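Local coordinates for protein fumarylacetoacetate hydrolase (Burkholderia xenovorans, PDB 5TI1) that probably hydrolyses fumarylacetoacetate to fumarate and acetoacetate, the last step of phenylalanine and tyrosine breakdown, and carries a bound magnesium ion, at residues H160-G165 with N173-N178; P304-Q309 with H348-M353; I65-A70 with A133-A138; N41-I46 with G58-D63. All coordinates share one frame; numbering follows the deposited sequence.

The four contacts fall into two pairs on opposite sides of the chain's centre. In chain order, contact 4 joins the hairpin strands 44-49 and 56-61, and contact 3 pairs the next strand, 64-67, with the edge strand 134-136; their centres lie about 9 Å apart in one antiparallel sheet, where Val66 N and Val59 O link them. Contact 1, on helix 158-168, and contact 2, between two loops, belong to the hydrolase part of the sequence and have centres about 14 Å apart. Both touch the second subunit. Contacts 1 and 3 have centres about 46 Å apart, so sheet building in the N-terminal part is well separated from the predicted catalytic surroundings.

Contact 1: residues H160-G165 with N173-N178; sequences HATNVG and NALLPN
Ala174 directs its CB at helix 158-168, where the methyl sits 3.5 Å from Thr162 O and faces the CG2 methyl of Thr162 at a longer 4.1 Å. Thr162 CG2 lies anti to the backbone N, which puts OG1 beside that nitrogen, in range of Lys158 O, to which it is hydrogen-bonded one turn earlier. The carbonyl of Ala174 turns to Gly165 and takes a nearly straight CA-H...O contact, with Gly165 CA and Ala174 O 3.4 Å apart and 160° at the hydrogen. Because Gly165 carries no side chain, the backbones approach to 4.1 Å between Gly165 CA and Ala174 CA. Leu175 follows, its CG anti to its own carbonyl carbon (chi1 -70°), which carries the CD2 branch back over the helix to Ala161 CB at 3.5 Å. The same branch passes Thr162 OG1 at 3.9 Å. Further on, Leu176 and Pro177 pack on Val272 and Trp269 of the second subunit, and Asn178 ND2 bonds to the carbonyls of the same two residues there. The joint is thus a small apolar one made by a loop folding back on its own helix, but its carbonyls have polar work as well. Asn173 O and Ala174 O both accept from the guanidinium of Arg169, a predicted substrate-binding residue, consistent with the loop restraining that side chain just past the end of the helix that carries the predicted proton acceptor His160.

Contact 2: residues P304-Q309 with H348-M353; sequences PAQDPQ and HMYWTM
Tyr350 reaches across to the 304-309 loop with its phenol oxygen, and Tyr350 OH accepts a hydrogen bond from Asp307 N at 2.7 Å and 147°. With CG anti to the Tyr350 N (chi1 -167°), the ring swings back to the 304-309 loop although CB starts off away from it. Gln306 passes slantwise over one face of that ring, its CG 4.1 Å from the centroid of the Tyr350 ring in a CH-pi contact. Extended beyond CG, the same side chain carries its amide past the Tyr350 ring to the Trp351 indole: Gln306 NE2 stands over a face of it, 3.3 Å from Trp351 CE3, with amide and indole planes 75° apart. Gln306 NE2 also gives a weak, bent bond to Tyr350 O, 2.8 Å away. A water donates to both Pro304 O and Tyr350 O, while Pro304 CD rests 3.1 Å from Met349 O.

Further out, Gln355 fixes the amide by donating to Gln306 OE1, and its own OE1 accepts from Thr352 N. Trp351 is held by a bond from NE1 to Trp179 O. Tyr350 O therefore accepts two hydrogen bonds, one from a water and a weak one from the Gln306 amide, so the two loops are joined through carbonyls and a phenol, without any ion pair.

Contact 3: residues I65-A70 with A133-A138; sequences IVDLAA and ALIRQA
Asp67 N bonds to Ala133 O at 2.7 Å and a practically straight 177°, in the carbonyl plane, where helix 127-133 gives way to strand 134-136. The same Ala133 oxygen receives a CA-H...O contact from Val66 CA. Two more backbone bonds continue the pairing: Ile135 N donates to Ile65 O at 2.9 Å, and Ile65 N gives a weak, bent one to Ile135 O. On one face of the sheet Val66 and Leu134 run abreast, Val66 CG2 against Leu134 CD1 at 4.0 Å, with helix 102-116 covering Val66. Ile65 and Ile135 occupy the other face. There Ile65 lies crosswise to Gln137, and its CG1, anti to the carbonyl carbon (chi1 -56°), meets Gln137 CG at 3.6 Å. The amide of Gln137 is anchored elsewhere, by a bond from NE2 to Ser64 O. Past the strand, the methyls Ala70 CB and Ala133 CB touch at 4.0 Å. The two carboxylate oxygens of Asp67 have separate tasks: OD1 of Asp67 accepts from Ala70 N at 3.1 Å, met from above the carboxylate plane, while OD2 makes a salt bridge with Arg56. The result is an antiparallel edge pairing, in which strand 134-136 closes one side of the N-terminal five-stranded sheet and the strand beside it runs straight into an aspartate N-capped helix.

Contact 4: residues N41-I46 with G58-D63; sequences NLPFGI and GVAIGD
Gly45 and Gly58 form an antiparallel hydrogen-bonded pair, Gly45 N to Gly58 O and Gly58 N to Gly45 O both 2.9 Å, next to the non-hydrogen-bonded pair of Phe44 and Val59. Neither bond lies flat on its carbonyl: the Gly58 donor sits 43° out of the plane of the Gly45 C=O. Beyond Phe44 the pairing fades, since Ala60 N gives Pro43 O only a weak bond at 3.3 Å, and a CA-H...O contact from Val59 CA brings a second hydrogen to that oxygen. Val59 is the centre of the side-chain packing. Its two methyls go to different neighbours: CG1, anti to the backbone N (chi1 172°), presses against Leu42 CA at 3.6 Å, whereas CG2 reaches the ring of Phe44 at CE1, 3.8 Å away. This is the hairpin of strands 44-49 and 56-61, two adjacent strands of the N-terminal antiparallel sheet, and helix 102-116 lies against Val59 and Ile61. Away from that face, the Pro43 ring packs on Ala60, Pro43 CG to Ala60 CB 3.8 Å, and both residues touch Trp289 of strand 284-292. Leu42 and Ile61 extend together, with Leu42 CD2 against Ile61 CD1 at 4.0 Å. Phe44 also packs against Leu68 and meets the ring of Phe97.

Contact 1: residues H160-G165 with N173-N178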
loop_
_atom_site.group_PDB
_atom_site.type_symbol
_atom_site.label_atom_id
_atom_site.label_comp_id
_atom_site.label_asym_id
_atom_site.label_seq_id
_atom_site.Cartn_x
_atom_site.Cartn_y
_atom_site.Cartn_z
ATOM N N HIS B 160 13.803 18.931 9.656
ATOM C CA HIS B 160 14.176 18.114 8.507
ATOM C C HIS B 160 13.788 18.795 7.201
ATOM O O HIS B 160 14.603 18.903 6.277
ATOM C CB HIS B 160 13.516 16.743 8.613
ATOM C CG HIS B 160 13.791 15.859 7.439
ATOM N ND1 HIS B 160 14.996 15.213 7.264
ATOM C CD2 HIS B 160 13.030 15.532 6.368
ATOM C CE1 HIS B 160 14.961 14.516 6.142
ATOM N NE2 HIS B 160 13.782 14.695 5.577
ATOM N N ALA B 161 12.534 19.253 7.101
ATOM C CA ALA B 161 12.098 19.964 5.906
ATOM C C ALA B 161 12.922 21.219 5.683
ATOM O O ALA B 161 13.173 21.601 4.534
ATOM C CB ALA B 161 10.614 20.318 6.015
ATOM N N THR B 162 13.336 21.876 6.770
ATOM C CA THR B 162 14.209 23.040 6.652
ATOM C C THR B 162 15.590 22.635 6.152
ATOM O O THR B 162 16.107 23.220 5.191
ATOM C CB THR B 162 14.311 23.758 7.998
ATOM O OG1 THR B 162 13.009 24.201 8.398
ATOM C CG2 THR B 162 15.241 24.957 7.898
ATOM N N ASN B 163 16.203 21.635 6.792
ATOM C CA ASN B 163 17.530 21.185 6.367
ATOM C C ASN B 163 17.520 20.766 4.904
ATOM O O ASN B 163 18.296 21.281 4.092
ATOM C CB ASN B 163 17.999 20.027 7.247
ATOM C CG ASN B 163 18.391 20.477 8.639
ATOM O OD1 ASN B 163 18.776 21.627 8.842
ATOM N ND2 ASN B 163 18.290 19.571 9.606
ATOM N N VAL B 164 16.617 19.847 4.551
ATOM C CA VAL B 164 16.523 19.344 3.184
ATOM C C VAL B 164 16.193 20.473 2.220
ATOM O O VAL B 164 16.842 20.635 1.180
ATOM C CB VAL B 164 15.479 18.218 3.104
ATOM C CG1 VAL B 164 15.141 17.909 1.663
ATOM C CG2 VAL B 164 15.996 16.983 3.816
ATOM N N GLY B 165 15.170 21.268 2.549
ATOM C CA GLY B 165 14.790 22.368 1.684
ATOM C C GLY B 165 15.891 23.390 1.495
ATOM O O GLY B 165 16.005 23.988 0.422
ATOM N N ASN B 173 14.106 30.147 1.534
ATOM C CA ASN B 173 13.028 29.455 0.837
ATOM C C ASN B 173 13.029 27.961 1.141
ATOM O O ASN B 173 12.697 27.144 0.281
ATOM C CB ASN B 173 13.118 29.673 -0.670
ATOM C CG ASN B 173 13.123 31.131 -1.044
ATOM O OD1 ASN B 173 12.071 31.728 -1.267
ATOM N ND2 ASN B 173 14.314 31.718 -1.121
ATOM N N ALA B 174 13.396 27.586 2.370
ATOM C CA ALA B 174 13.535 26.165 2.689
ATOM C C ALA B 174 12.188 25.446 2.700
ATOM O O ALA B 174 12.087 24.304 2.242
ATOM C CB ALA B 174 14.238 25.992 4.034
ATOM N N LEU B 175 11.148 26.088 3.224
ATOM C CA LEU B 175 9.856 25.454 3.422
ATOM C C LEU B 175 8.909 25.843 2.298
ATOM O O LEU B 175 8.743 27.029 2.001
ATOM C CB LEU B 175 9.251 25.849 4.769
ATOM C CG LEU B 175 9.921 25.304 6.029
ATOM C CD1 LEU B 175 9.151 25.735 7.267
ATOM C CD2 LEU B 175 10.015 23.796 5.952
ATOM N N LEU B 176 8.298 24.840 1.670
ATOM C CA LEU B 176 7.289 25.120 0.668
ATOM C C LEU B 176 5.985 25.524 1.354
ATOM O O LEU B 176 5.688 25.064 2.461
ATOM C CB LEU B 176 7.074 23.905 -0.224
ATOM C CG LEU B 176 8.282 23.630 -1.127
ATOM C CD1 LEU B 176 8.189 22.264 -1.802
ATOM C CD2 LEU B 176 8.408 24.742 -2.163
ATOM N N PRO B 177 5.202 26.401 0.730
ATOM C CA PRO B 177 4.040 26.957 1.440
ATOM C C PRO B 177 3.052 25.904 1.924
ATOM O O PRO B 177 2.493 26.056 3.015
ATOM C CB PRO B 177 3.424 27.905 0.399
ATOM C CG PRO B 177 3.912 27.401 -0.913
ATOM C CD PRO B 177 5.290 26.888 -0.656
ATOM N N ASN B 178 2.834 24.821 1.178
ATOM C CA ASN B 178 1.867 23.836 1.656
ATOM C C ASN B 178 2.347 23.092 2.905
ATOM O O ASN B 178 1.521 22.488 3.598
ATOM C CB ASN B 178 1.514 22.842 0.542
ATOM C CG ASN B 178 2.721 22.058 0.045
ATOM O OD1 ASN B 178 3.864 22.428 0.303
ATOM N ND2 ASN B 178 2.466 20.981 -0.688
#

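Contact 2: residues P304-Q309 with H348-M353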
loop_
_atom_site.group_PDB
_atom_site.type_symbol
_atom_site.label_atom_id
_atom_site.label_comp_id
_atom_site.label_asym_id
_atom_site.label_seq_id
_atom_site.Cartn_x
_atom_site.Cartn_y
_atom_site.Cartn_z
ATOM N N PRO B 304 5.161 21.278 19.512
ATOM C CA PRO B 304 5.623 22.615 19.114
ATOM C C PRO B 304 4.476 23.533 18.719
ATOM O O PRO B 304 3.420 23.093 18.257
ATOM C CB PRO B 304 6.534 22.335 17.915
ATOM C CG PRO B 304 7.044 20.948 18.150
ATOM C CD PRO B 304 5.896 20.209 18.808
ATOM N N ALA B 305 4.713 24.830 18.886
ATOM C CA ALA B 305 3.753 25.838 18.472
ATOM C C ALA B 305 3.700 25.932 16.952
ATOM O O ALA B 305 4.734 25.967 16.280
ATOM C CB ALA B 305 4.123 27.192 19.080
ATOM N N GLN B 306 2.486 25.980 16.407
ATOM C CA GLN B 306 2.276 26.025 14.965
ATOM C C GLN B 306 1.943 27.447 14.526
ATOM O O GLN B 306 1.106 28.119 15.143
ATOM C CB GLN B 306 1.166 25.053 14.541
ATOM C CG GLN B 306 1.476 23.591 14.866
ATOM C CD GLN B 306 0.520 22.608 14.207
ATOM O OE1 GLN B 306 -0.700 22.735 14.316
ATOM N NE2 GLN B 306 1.076 21.625 13.509
ATOM N N ASP B 307 2.609 27.905 13.471
ATOM C CA ASP B 307 2.384 29.233 12.913
ATOM C C ASP B 307 2.578 29.137 11.406
ATOM O O ASP B 307 3.664 28.768 10.948
ATOM C CB ASP B 307 3.340 30.259 13.539
ATOM C CG ASP B 307 3.057 31.690 13.090
ATOM O OD1 ASP B 307 2.088 31.925 12.340
ATOM O OD2 ASP B 307 3.812 32.592 13.500
ATOM N N PRO B 308 1.553 29.436 10.597
ATOM C CA PRO B 308 0.208 29.890 10.976
ATOM C C PRO B 308 -0.636 28.820 11.655
ATOM O O PRO B 308 -0.297 27.639 11.589
ATOM C CB PRO B 308 -0.416 30.279 9.634
ATOM C CG PRO B 308 0.275 29.424 8.652
ATOM C CD PRO B 308 1.696 29.325 9.136
ATOM N N GLN B 309 -1.706 29.244 12.321
ATOM C CA GLN B 309 -2.665 28.304 12.869
ATOM C C GLN B 309 -3.266 27.495 11.725
ATOM O O GLN B 309 -3.732 28.081 10.740
ATOM C CB GLN B 309 -3.763 29.048 13.634
ATOM C CG GLN B 309 -4.784 28.144 14.302
ATOM C CD GLN B 309 -5.824 28.919 15.103
ATOM O OE1 GLN B 309 -6.309 29.977 14.676
ATOM N NE2 GLN B 309 -6.169 28.393 16.273
ATOM N N HIS B 348 9.848 16.779 18.940
ATOM C CA HIS B 348 10.094 17.957 18.110
ATOM C C HIS B 348 9.235 18.019 16.850
ATOM O O HIS B 348 9.276 19.036 16.146
ATOM C CB HIS B 348 11.564 18.012 17.707
ATOM C CG HIS B 348 12.492 18.091 18.873
ATOM N ND1 HIS B 348 12.339 19.023 19.874
ATOM C CD2 HIS B 348 13.577 17.351 19.207
ATOM C CE1 HIS B 348 13.294 18.862 20.773
ATOM N NE2 HIS B 348 14.058 17.853 20.391
ATOM N N MET B 349 8.482 16.973 16.538
ATOM C CA MET B 349 7.695 16.974 15.307
ATOM C C MET B 349 6.650 18.094 15.303
ATOM O O MET B 349 5.986 18.361 16.309
ATOM C CB MET B 349 7.030 15.615 15.119
ATOM C CG MET B 349 8.028 14.474 14.941
ATOM S SD MET B 349 9.251 14.739 13.621
ATOM C CE MET B 349 8.529 13.740 12.310
ATOM N N TYR B 350 6.530 18.758 14.151
ATOM C CA TYR B 350 5.605 19.877 13.985
ATOM C C TYR B 350 4.155 19.409 13.871
ATOM O O TYR B 350 3.239 20.101 14.324
ATOM C CB TYR B 350 6.009 20.672 12.743
ATOM C CG TYR B 350 5.361 22.028 12.580
ATOM C CD1 TYR B 350 4.172 22.172 11.877
ATOM C CD2 TYR B 350 5.959 23.168 13.094
ATOM C CE1 TYR B 350 3.581 23.423 11.709
ATOM C CE2 TYR B 350 5.382 24.419 12.933
ATOM C CZ TYR B 350 4.193 24.541 12.240
ATOM O OH TYR B 350 3.617 25.784 12.079
ATOM N N TRP B 351 3.918 18.257 13.247
ATOM C CA TRP B 351 2.573 17.702 13.109
ATOM C C TRP B 351 2.469 16.452 13.972
ATOM O O TRP B 351 3.337 15.578 13.910
ATOM C CB TRP B 351 2.248 17.365 11.648
ATOM C CG TRP B 351 2.207 18.545 10.709
ATOM C CD1 TRP B 351 3.175 18.923 9.821
ATOM C CD2 TRP B 351 1.134 19.493 10.555
ATOM N NE1 TRP B 351 2.772 20.042 9.126
ATOM C CE2 TRP B 351 1.527 20.414 9.561
ATOM C CE3 TRP B 351 -0.119 19.650 11.162
ATOM C CZ2 TRP B 351 0.713 21.481 9.161
ATOM C CZ3 TRP B 351 -0.928 20.715 10.762
ATOM C CH2 TRP B 351 -0.509 21.611 9.770
ATOM N N THR B 352 1.412 16.361 14.771
ATOM C CA THR B 352 1.244 15.201 15.634
ATOM C C THR B 352 0.646 14.025 14.867
ATOM O O THR B 352 0.170 14.158 13.738
ATOM C CB THR B 352 0.340 15.539 16.811
ATOM O OG1 THR B 352 -0.978 15.804 16.313
ATOM C CG2 THR B 352 0.879 16.755 17.540
ATOM N N MET B 353 0.656 12.861 15.525
ATOM C CA MET B 353 -0.022 11.686 14.990
ATOM C C MET B 353 -1.505 11.950 14.772
ATOM O O MET B 353 -2.072 11.540 13.754
ATOM C CB MET B 353 0.170 10.505 15.939
ATOM C CG MET B 353 1.596 9.989 16.017
ATOM S SD MET B 353 1.756 8.657 17.229
ATOM C CE MET B 353 1.637 9.581 18.763
HETATM O O HOH W 1 3.069 20.927 16.757
#

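Contact 3: residues I65-A70 with A133-A138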
loop_
_atom_site.group_PDB
_atom_site.type_symbol
_atom_site.label_atom_id
_atom_site.label_comp_id
_atom_site.label_asym_id
_atom_site.label_seq_id
_atom_site.Cartn_x
_atom_site.Cartn_y
_atom_site.Cartn_z
ATOM N N ILE B 65 10.191 -12.881 27.629
ATOM C CA ILE B 65 8.947 -12.709 26.885
ATOM C C ILE B 65 7.878 -13.527 27.583
ATOM O O ILE B 65 8.114 -14.685 27.942
ATOM C CB ILE B 65 9.071 -13.171 25.416
ATOM C CG1 ILE B 65 10.214 -12.458 24.695
ATOM C CG2 ILE B 65 7.766 -12.973 24.680
ATOM C CD1 ILE B 65 10.519 -13.055 23.300
ATOM N N VAL B 66 6.707 -12.938 27.777
ATOM C CA VAL B 66 5.556 -13.675 28.280
ATOM C C VAL B 66 4.796 -14.260 27.093
ATOM O O VAL B 66 4.416 -13.539 26.165
ATOM C CB VAL B 66 4.647 -12.780 29.133
ATOM C CG1 VAL B 66 3.459 -13.569 29.590
ATOM C CG2 VAL B 66 5.415 -12.232 30.327
ATOM N N ASP B 67 4.584 -15.571 27.123
ATOM C CA ASP B 67 3.773 -16.268 26.130
ATOM C C ASP B 67 2.313 -16.057 26.511
ATOM O O ASP B 67 1.817 -16.675 27.451
ATOM C CB ASP B 67 4.139 -17.748 26.106
ATOM C CG ASP B 67 3.486 -18.508 24.963
ATOM O OD1 ASP B 67 2.375 -18.137 24.528
ATOM O OD2 ASP B 67 4.091 -19.500 24.506
ATOM N N LEU B 68 1.613 -15.179 25.791
ATOM C CA LEU B 68 0.236 -14.876 26.186
ATOM C C LEU B 68 -0.680 -16.069 25.954
ATOM O O LEU B 68 -1.578 -16.331 26.761
ATOM C CB LEU B 68 -0.286 -13.652 25.437
ATOM C CG LEU B 68 0.491 -12.350 25.591
ATOM C CD1 LEU B 68 -0.419 -11.181 25.197
ATOM C CD2 LEU B 68 1.037 -12.201 27.012
ATOM N N ALA B 69 -0.455 -16.821 24.871
ATOM C CA ALA B 69 -1.267 -18.006 24.611
ATOM C C ALA B 69 -1.133 -19.023 25.738
ATOM O O ALA B 69 -2.120 -19.647 26.142
ATOM C CB ALA B 69 -0.885 -18.626 23.265
ATOM N N ALA B 70 0.078 -19.182 26.279
ATOM C CA ALA B 70 0.265 -20.095 27.401
ATOM C C ALA B 70 -0.480 -19.616 28.649
ATOM O O ALA B 70 -1.088 -20.424 29.360
ATOM C CB ALA B 70 1.756 -20.272 27.688
ATOM N N ALA B 133 5.778 -20.374 30.349
ATOM C CA ALA B 133 5.166 -19.160 29.831
ATOM C C ALA B 133 6.135 -17.993 29.713
ATOM O O ALA B 133 5.789 -16.991 29.075
ATOM C CB ALA B 133 3.976 -18.748 30.708
ATOM N N LEU B 134 7.324 -18.091 30.302
ATOM C CA LEU B 134 8.336 -17.047 30.207
ATOM C C LEU B 134 9.550 -17.590 29.468
ATOM O O LEU B 134 10.152 -18.582 29.893
ATOM C CB LEU B 134 8.731 -16.527 31.590
ATOM C CG LEU B 134 8.000 -15.230 31.933
ATOM C CD1 LEU B 134 6.558 -15.529 32.301
ATOM C CD2 LEU B 134 8.702 -14.489 33.045
ATOM N N ILE B 135 9.912 -16.930 28.374
ATOM C CA ILE B 135 10.975 -17.367 27.481
ATOM C C ILE B 135 12.007 -16.251 27.389
ATOM O O ILE B 135 11.649 -15.068 27.346
ATOM C CB ILE B 135 10.407 -17.724 26.088
ATOM C CG1 ILE B 135 9.685 -19.069 26.136
ATOM C CG2 ILE B 135 11.472 -17.721 25.019
ATOM C CD1 ILE B 135 8.169 -18.934 26.165
ATOM N N ARG B 136 13.285 -16.627 27.384
ATOM C CA ARG B 136 14.351 -15.648 27.213
ATOM C C ARG B 136 14.317 -15.081 25.801
ATOM O O ARG B 136 14.115 -15.812 24.831
ATOM C CB ARG B 136 15.715 -16.289 27.490
ATOM C CG ARG B 136 15.923 -16.773 28.923
ATOM C CD ARG B 136 16.199 -15.622 29.888
ATOM N NE ARG B 136 17.298 -14.762 29.436
ATOM C CZ ARG B 136 18.531 -14.749 29.946
ATOM N NH1 ARG B 136 18.862 -15.553 30.954
ATOM N NH2 ARG B 136 19.437 -13.914 29.449
ATOM N N GLN B 137 14.500 -13.763 25.682
ATOM C CA GLN B 137 14.602 -13.176 24.350
ATOM C C GLN B 137 15.791 -13.754 23.594
ATOM O O GLN B 137 15.774 -13.827 22.358
ATOM C CB GLN B 137 14.714 -11.658 24.455
ATOM C CG GLN B 137 13.440 -10.993 24.978
ATOM C CD GLN B 137 13.621 -9.515 25.264
ATOM O OE1 GLN B 137 14.442 -8.846 24.628
ATOM N NE2 GLN B 137 12.858 -8.995 26.236
ATOM N N ALA B 138 16.817 -14.184 24.335
ATOM C CA ALA B 138 17.979 -14.874 23.784
ATOM C C ALA B 138 17.621 -16.195 23.118
ATOM O O ALA B 138 18.441 -16.744 22.371
ATOM C CB ALA B 138 18.995 -15.122 24.895
#

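Contact 4: residues N41-I46 with G58-D63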
loop_
_atom_site.group_PDB
_atom_site.type_symbol
_atom_site.label_atom_id
_atom_site.label_comp_id
_atom_site.label_asym_id
_atom_site.label_seq_id
_atom_site.Cartn_x
_atom_site.Cartn_y
_atom_site.Cartn_z
ATOM N N ASN B 41 6.038 -0.996 30.766
ATOM C CA ASN B 41 5.988 -1.006 29.311
ATOM C C ASN B 41 4.937 -1.991 28.821
ATOM O O ASN B 41 3.832 -1.590 28.436
ATOM C CB ASN B 41 7.366 -1.338 28.732
ATOM C CG ASN B 41 7.421 -1.142 27.224
ATOM O OD1 ASN B 41 6.396 -0.952 26.573
ATOM N ND2 ASN B 41 8.620 -1.180 26.669
ATOM N N LEU B 42 5.276 -3.283 28.837
ATOM C CA LEU B 42 4.411 -4.358 28.364
ATOM C C LEU B 42 4.072 -4.171 26.883
ATOM O O LEU B 42 2.895 -4.004 26.522
ATOM C CB LEU B 42 3.142 -4.428 29.218
ATOM C CG LEU B 42 3.414 -4.449 30.726
ATOM C CD1 LEU B 42 2.116 -4.506 31.529
ATOM C CD2 LEU B 42 4.334 -5.609 31.085
ATOM N N PRO B 43 5.064 -4.196 25.997
ATOM C CA PRO B 43 4.779 -4.069 24.568
ATOM C C PRO B 43 4.403 -5.414 23.965
ATOM O O PRO B 43 4.710 -6.474 24.510
ATOM C CB PRO B 43 6.104 -3.566 23.994
ATOM C CG PRO B 43 7.139 -4.259 24.867
ATOM C CD PRO B 43 6.510 -4.373 26.255
ATOM N N PHE B 44 3.742 -5.354 22.806
ATOM C CA PHE B 44 3.251 -6.540 22.112
ATOM C C PHE B 44 4.100 -6.859 20.890
ATOM O O PHE B 44 4.528 -5.955 20.164
ATOM C CB PHE B 44 1.793 -6.363 21.675
ATOM C CG PHE B 44 0.822 -6.336 22.813
ATOM C CD1 PHE B 44 0.243 -7.505 23.273
ATOM C CD2 PHE B 44 0.490 -5.143 23.420
ATOM C CE1 PHE B 44 -0.656 -7.483 24.329
ATOM C CE2 PHE B 44 -0.411 -5.109 24.476
ATOM C CZ PHE B 44 -0.982 -6.281 24.930
ATOM N N GLY B 45 4.313 -8.155 20.657
ATOM C CA GLY B 45 5.039 -8.636 19.500
ATOM C C GLY B 45 4.579 -10.027 19.114
ATOM O O GLY B 45 3.679 -10.604 19.727
ATOM N N ILE B 46 5.224 -10.569 18.084
ATOM C CA ILE B 46 4.956 -11.908 17.572
ATOM C C ILE B 46 6.264 -12.677 17.614
ATOM O O ILE B 46 7.260 -12.251 17.011
ATOM C CB ILE B 46 4.381 -11.871 16.143
ATOM C CG1 ILE B 46 3.001 -11.190 16.132
ATOM C CG2 ILE B 46 4.288 -13.268 15.554
ATOM C CD1 ILE B 46 1.926 -11.954 16.867
ATOM N N GLY B 58 3.457 -12.290 22.066
ATOM C CA GLY B 58 4.291 -12.184 23.237
ATOM C C GLY B 58 4.309 -10.767 23.770
ATOM O O GLY B 58 4.034 -9.800 23.058
ATOM N N VAL B 59 4.631 -10.661 25.053
ATOM C CA VAL B 59 4.824 -9.377 25.708
ATOM C C VAL B 59 6.209 -9.379 26.339
ATOM O O VAL B 59 6.542 -10.282 27.115
ATOM C CB VAL B 59 3.726 -9.100 26.757
ATOM C CG1 VAL B 59 4.060 -7.859 27.566
ATOM C CG2 VAL B 59 2.384 -8.925 26.071
ATOM N N ALA B 60 7.015 -8.376 25.999
ATOM C CA ALA B 60 8.361 -8.285 26.552
ATOM C C ALA B 60 8.317 -7.843 28.008
ATOM O O ALA B 60 7.562 -6.938 28.384
ATOM C CB ALA B 60 9.213 -7.309 25.746
ATOM N N ILE B 61 9.140 -8.485 28.828
ATOM C CA ILE B 61 9.322 -8.074 30.213
ATOM C C ILE B 61 10.767 -8.389 30.591
ATOM O O ILE B 61 11.217 -9.537 30.482
ATOM C CB ILE B 61 8.290 -8.754 31.137
ATOM C CG1 ILE B 61 8.391 -8.200 32.560
ATOM C CG2 ILE B 61 8.381 -10.281 31.078
ATOM C CD1 ILE B 61 7.815 -6.807 32.686
ATOM N N GLY B 62 11.520 -7.357 30.978
ATOM C CA GLY B 62 12.944 -7.539 31.200
ATOM C C GLY B 62 13.596 -8.119 29.963
ATOM O O GLY B 62 13.276 -7.744 28.828
ATOM N N ASP B 63 14.499 -9.077 30.173
ATOM C CA ASP B 63 15.149 -9.765 29.066
ATOM C C ASP B 63 14.361 -10.990 28.591
ATOM O O ASP B 63 14.904 -11.820 27.858
ATOM C CB ASP B 63 16.590 -10.146 29.452
ATOM C CG ASP B 63 16.662 -11.093 30.641
ATOM O OD1 ASP B 63 15.613 -11.632 31.053
ATOM O OD2 ASP B 63 17.779 -11.303 31.174
HETATM O O HOH W 2 7.761 -4.676 29.240
#